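Long-range contacts in DnaJ homolog subfamily C member 27-A (Xenopus laevis, PDB 6JMG), which binds GTP with magnesium as a Rab-family small GTPase, carries a DnaJ domain, and is possibly involved in regulating the MEK/ERK pathway: residues A[59-64]-A[182-187]; A[124-129]-A[189-194]. All blocks are in the same frame, centred on the assembly; numbering follows the deposited sequence.

Both contacts gather round the C-terminal part of helix 171-187, which packs on the sheet of the GTPase fold: contact 1 uses the helix itself, contact 2 the chain that follows it. Contact 1 sets helix residues 182-187 against the hairpin of strands 51-60 and 63-72 at the sheet's border; it is partly buried, with an apolar centre and a marginal salt bridge. Contact 2 lies at the surface, where the chain leaving the helix meets the approach to strand 128-134, and hydrogen bonds to carbonyl oxygens carry it. Leu185 joins the two: its O probably accepts a hydrogen bond from Gly190 N, while its side chain packs on the backbone of Asn126, Lys191 and Arg192.

Contact 1. Residues A[59-64]-A[182-187]; sequences HIKDRE and IVDLCD
Val183 supplies the apolar part of this contact, dividing its two methyl groups between neighbouring residues of the hairpin. CG2 meets Ile60 CG2 at 3.8 Å, and CG1, set anti to the backbone N (chi1 166°), lies against the aliphatic part of Lys61, 3.8 Å from Lys61 CG. Arg63 adds its own CG to the side of Val183 CG1, more loosely at 4.3 Å. Ile60 also touches Gln176, Tyr179 and Ser180 of the same helix.

Charged groups edge this patch. The Lys61 chain slides past Val183 and, bent at chi2 and chi4, brings NZ to Asp184 OD1 in a salt bridge of 2.9 Å; the two side chains cross at about a right angle, and Asp184 OD2 stays farther off. Arg63 and Asp187 probably attract each other only at longer range: Arg63 NH1 and Asp187 OD1 are 4.5 Å apart, beyond a salt bridge, although the guanidinium and carboxylate planes are only 22° from parallel.

Backbone bonds shape the hairpin. Ile60 and Arg63 pair in both directions across the two-residue turn Lys61-Asp62, and the positive phi of Lys61 lets the chain reverse within two residues. The arrangement is that of the Ras-like alpha/beta fold, in which the C-terminal helix of the GTPase domain packs beside the hairpin of strands 51-60 and 63-72, here away from the nucleotide.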
# COMPACT_ATOMS: atom_id res chain seq x y z
N HIS A 59 -23.39 -1.49 1.08
CA HIS A 59 -23.85 -0.09 1.07
C HIS A 59 -23.11 0.69 2.15
O HIS A 59 -23.47 0.60 3.33
CB HIS A 59 -25.36 -0.02 1.30
CG HIS A 59 -25.95 1.33 1.04
ND1 HIS A 59 -25.90 1.93 -0.20
CD2 HIS A 59 -26.60 2.19 1.85
CE1 HIS A 59 -26.50 3.11 -0.14
NE2 HIS A 59 -26.93 3.29 1.10
N ILE A 60 -22.13 1.50 1.76
CA ILE A 60 -21.31 2.27 2.69
C ILE A 60 -21.36 3.72 2.23
O ILE A 60 -21.47 4.01 1.04
CB ILE A 60 -19.86 1.73 2.77
CG1 ILE A 60 -19.68 0.82 4.00
CG2 ILE A 60 -18.86 2.86 2.84
CD1 ILE A 60 -20.63 -0.37 4.07
N LYS A 61 -21.32 4.63 3.21
CA LYS A 61 -21.74 6.03 3.03
C LYS A 61 -23.21 5.90 2.64
O LYS A 61 -23.97 5.27 3.39
CB LYS A 61 -20.85 6.79 2.04
CG LYS A 61 -19.37 6.82 2.44
CD LYS A 61 -19.19 7.03 3.94
CE LYS A 61 -17.74 6.83 4.35
NZ LYS A 61 -16.83 7.74 3.58
N ASP A 62 -23.64 6.44 1.51
CA ASP A 62 -24.77 5.83 0.81
C ASP A 62 -24.41 5.67 -0.65
O ASP A 62 -25.19 5.96 -1.57
CB ASP A 62 -26.07 6.61 1.01
CG ASP A 62 -25.86 8.10 1.05
OD1 ASP A 62 -24.82 8.57 0.54
OD2 ASP A 62 -26.74 8.79 1.61
N ARG A 63 -23.20 5.16 -0.87
CA ARG A 63 -22.79 4.65 -2.16
C ARG A 63 -23.03 3.15 -2.16
O ARG A 63 -22.78 2.47 -1.17
CB ARG A 63 -21.30 4.93 -2.41
CG ARG A 63 -20.91 6.39 -2.49
CD ARG A 63 -20.29 6.70 -3.84
NE ARG A 63 -21.10 6.15 -4.92
CZ ARG A 63 -20.67 5.97 -6.16
NH1 ARG A 63 -19.42 6.29 -6.47
NH2 ARG A 63 -21.48 5.47 -7.09
N GLU A 64 -23.56 2.65 -3.28
CA GLU A 64 -23.72 1.22 -3.46
C GLU A 64 -22.46 0.66 -4.13
O GLU A 64 -22.04 1.16 -5.18
CB GLU A 64 -24.96 0.90 -4.29
CG GLU A 64 -25.72 -0.31 -3.77
CD GLU A 64 -26.61 0.02 -2.58
OE1 GLU A 64 -27.45 0.94 -2.70
OE2 GLU A 64 -26.46 -0.63 -1.52
N ILE A 182 -12.01 2.93 1.15
CA ILE A 182 -12.02 2.66 -0.28
C ILE A 182 -12.98 3.61 -0.99
O ILE A 182 -12.69 4.09 -2.09
CB ILE A 182 -12.36 1.19 -0.56
CG1 ILE A 182 -11.22 0.27 -0.09
CG2 ILE A 182 -12.56 0.96 -2.05
CD1 ILE A 182 -11.55 -1.24 -0.16
N VAL A 183 -14.13 3.90 -0.39
CA VAL A 183 -15.02 4.92 -0.94
C VAL A 183 -14.31 6.27 -0.98
O VAL A 183 -14.41 7.01 -1.97
CB VAL A 183 -16.34 4.98 -0.15
CG1 VAL A 183 -17.12 6.24 -0.51
CG2 VAL A 183 -17.20 3.76 -0.45
N ASP A 184 -13.61 6.63 0.10
CA ASP A 184 -12.85 7.88 0.11
C ASP A 184 -11.79 7.87 -0.98
O ASP A 184 -11.54 8.90 -1.62
CB ASP A 184 -12.19 8.11 1.48
CG ASP A 184 -13.20 8.39 2.58
OD1 ASP A 184 -14.37 8.73 2.29
OD2 ASP A 184 -12.81 8.27 3.77
N LEU A 185 -11.16 6.72 -1.22
CA LEU A 185 -10.18 6.63 -2.29
C LEU A 185 -10.84 6.78 -3.66
O LEU A 185 -10.27 7.39 -4.57
CB LEU A 185 -9.44 5.30 -2.20
CG LEU A 185 -8.40 5.00 -3.29
CD1 LEU A 185 -7.00 5.44 -2.83
CD2 LEU A 185 -8.41 3.52 -3.70
N CYS A 186 -12.06 6.25 -3.82
CA CYS A 186 -12.72 6.33 -5.12
C CYS A 186 -13.23 7.74 -5.39
O CYS A 186 -13.14 8.22 -6.52
CB CYS A 186 -13.88 5.34 -5.17
SG CYS A 186 -13.37 3.65 -5.46
N ASP A 187 -13.76 8.41 -4.37
CA ASP A 187 -14.21 9.78 -4.55
C ASP A 187 -13.06 10.72 -4.91
O ASP A 187 -13.31 11.83 -5.40
CB ASP A 187 -14.91 10.26 -3.28
CG ASP A 187 -16.24 9.56 -3.04
OD1 ASP A 187 -16.64 8.72 -3.87
OD2 ASP A 187 -16.89 9.87 -2.02

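Contact 2. Residues A[124-129]-A[189-194]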
# COMPACT_ATOMS: atom_id res chain seq x y z
N ILE A 124 1.54 1.30 -4.15
CA ILE A 124 0.58 0.63 -3.28
C ILE A 124 -0.00 1.69 -2.36
O ILE A 124 -0.83 1.39 -1.49
CB ILE A 124 1.19 -0.53 -2.47
CG1 ILE A 124 2.07 -0.00 -1.35
CG2 ILE A 124 1.99 -1.51 -3.35
CD1 ILE A 124 2.43 -1.06 -0.35
N ASP A 125 0.41 2.95 -2.55
CA ASP A 125 -0.12 4.02 -1.71
C ASP A 125 -1.50 4.44 -2.13
O ASP A 125 -2.19 5.09 -1.34
CB ASP A 125 0.80 5.24 -1.73
CG ASP A 125 1.60 5.39 -0.45
OD1 ASP A 125 1.90 4.36 0.20
OD2 ASP A 125 1.93 6.54 -0.10
N ASN A 126 -1.93 4.08 -3.34
CA ASN A 126 -3.31 4.30 -3.75
C ASN A 126 -4.18 3.07 -3.53
O ASN A 126 -5.26 2.95 -4.11
CB ASN A 126 -3.35 4.73 -5.21
CG ASN A 126 -2.64 6.03 -5.44
OD1 ASN A 126 -2.56 6.87 -4.54
ND2 ASN A 126 -2.11 6.22 -6.65
N ILE A 127 -3.73 2.16 -2.67
CA ILE A 127 -4.46 0.96 -2.32
C ILE A 127 -4.72 0.99 -0.83
O ILE A 127 -3.81 1.28 -0.04
CB ILE A 127 -3.68 -0.30 -2.72
CG1 ILE A 127 -3.38 -0.25 -4.21
CG2 ILE A 127 -4.48 -1.54 -2.35
CD1 ILE A 127 -2.46 -1.37 -4.70
N VAL A 128 -5.95 0.68 -0.44
CA VAL A 128 -6.32 0.56 0.96
C VAL A 128 -5.98 -0.83 1.47
O VAL A 128 -6.40 -1.84 0.89
CB VAL A 128 -7.80 0.86 1.15
CG1 VAL A 128 -8.22 0.53 2.58
CG2 VAL A 128 -8.10 2.31 0.77
N PHE A 129 -5.24 -0.89 2.58
CA PHE A 129 -4.87 -2.13 3.24
C PHE A 129 -5.56 -2.20 4.59
O PHE A 129 -5.45 -1.26 5.39
CB PHE A 129 -3.36 -2.22 3.47
CG PHE A 129 -2.57 -2.62 2.26
CD1 PHE A 129 -2.29 -1.69 1.27
CD2 PHE A 129 -2.06 -3.91 2.13
CE1 PHE A 129 -1.54 -2.05 0.16
CE2 PHE A 129 -1.32 -4.27 1.03
CZ PHE A 129 -1.05 -3.34 0.04
N GLY A 189 -10.74 9.92 -7.21
CA GLY A 189 -10.21 9.42 -8.47
C GLY A 189 -9.33 8.20 -8.37
O GLY A 189 -8.61 7.88 -9.31
N GLY A 190 -9.39 7.47 -7.26
CA GLY A 190 -8.49 6.35 -7.11
C GLY A 190 -7.10 6.77 -6.72
O GLY A 190 -6.17 5.98 -6.89
N LYS A 191 -6.93 7.99 -6.22
CA LYS A 191 -5.68 8.48 -5.65
C LYS A 191 -5.85 8.61 -4.14
O LYS A 191 -6.95 8.94 -3.67
CB LYS A 191 -5.28 9.83 -6.26
CG LYS A 191 -5.45 9.93 -7.78
CD LYS A 191 -4.45 9.04 -8.54
CE LYS A 191 -5.12 8.31 -9.69
NZ LYS A 191 -4.21 7.35 -10.38
N ARG A 192 -4.78 8.34 -3.39
CA ARG A 192 -4.92 8.29 -1.93
C ARG A 192 -5.43 9.64 -1.42
O ARG A 192 -4.81 10.67 -1.69
CB ARG A 192 -3.61 7.94 -1.24
CG ARG A 192 -3.71 8.00 0.31
CD ARG A 192 -2.42 7.54 1.04
NE ARG A 192 -2.24 6.09 1.06
CZ ARG A 192 -2.33 5.34 2.15
NH1 ARG A 192 -2.59 5.90 3.32
NH2 ARG A 192 -2.15 4.02 2.08
N PRO A 193 -6.52 9.65 -0.67
CA PRO A 193 -7.04 10.94 -0.18
C PRO A 193 -6.02 11.57 0.75
O PRO A 193 -5.34 10.87 1.51
CB PRO A 193 -8.32 10.54 0.56
CG PRO A 193 -8.09 9.15 0.98
CD PRO A 193 -7.28 8.52 -0.13
N VAL A 194 -5.89 12.89 0.64
CA VAL A 194 -5.01 13.62 1.55
C VAL A 194 -5.78 13.79 2.85
O VAL A 194 -6.93 14.24 2.86
CB VAL A 194 -4.59 14.98 0.95
CG1 VAL A 194 -3.75 14.77 -0.29
CG2 VAL A 194 -5.81 15.83 0.60
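The carbonyl oxygen of Asp125 accepts the shortest polar bond here, 2.6 Å from Arg192 NE. In the Ras-like GTPase fold of this Rab-family protein this is the approach to strand 128-134, one of the parallel strands of the central sheet, and it is met by the chain that has just left helix 171-187. The bond is fairly straight, with an N-H...O angle of 161°; NE-H points at a lone pair in the carbonyl plane, and the oxygen lies at the edge of the guanidinium, near its plane. Arg192 reaches it with CG anti to the backbone N (chi1 175°), its chain extended as far as a bend at chi3 that turns the guanidinium toward residues 124-129. The Asp125 carboxylate lies off the guanidinium plane with no N-H directed at it, and probably contributes no more than a long-range attraction. At the far end of the group, Arg192 NH1 makes a weak hydrogen bond to Gly157 O.

Asn126 forms the second link. Its OD1 accepts Arg192 N at 2.9 Å, with the donor 48° above the plane of the amide carbonyl. Main chain and side chain of one arginine are thus held by two successive residues.

A Schellman motif, with Gly189 as its positive-phi C' residue, ends the helix and directs the chain into this path. Gly190, also at positive phi, continues the turn. It presents its own carbonyl to Asn126, whose CB rests 3.5 Å from Gly190 O.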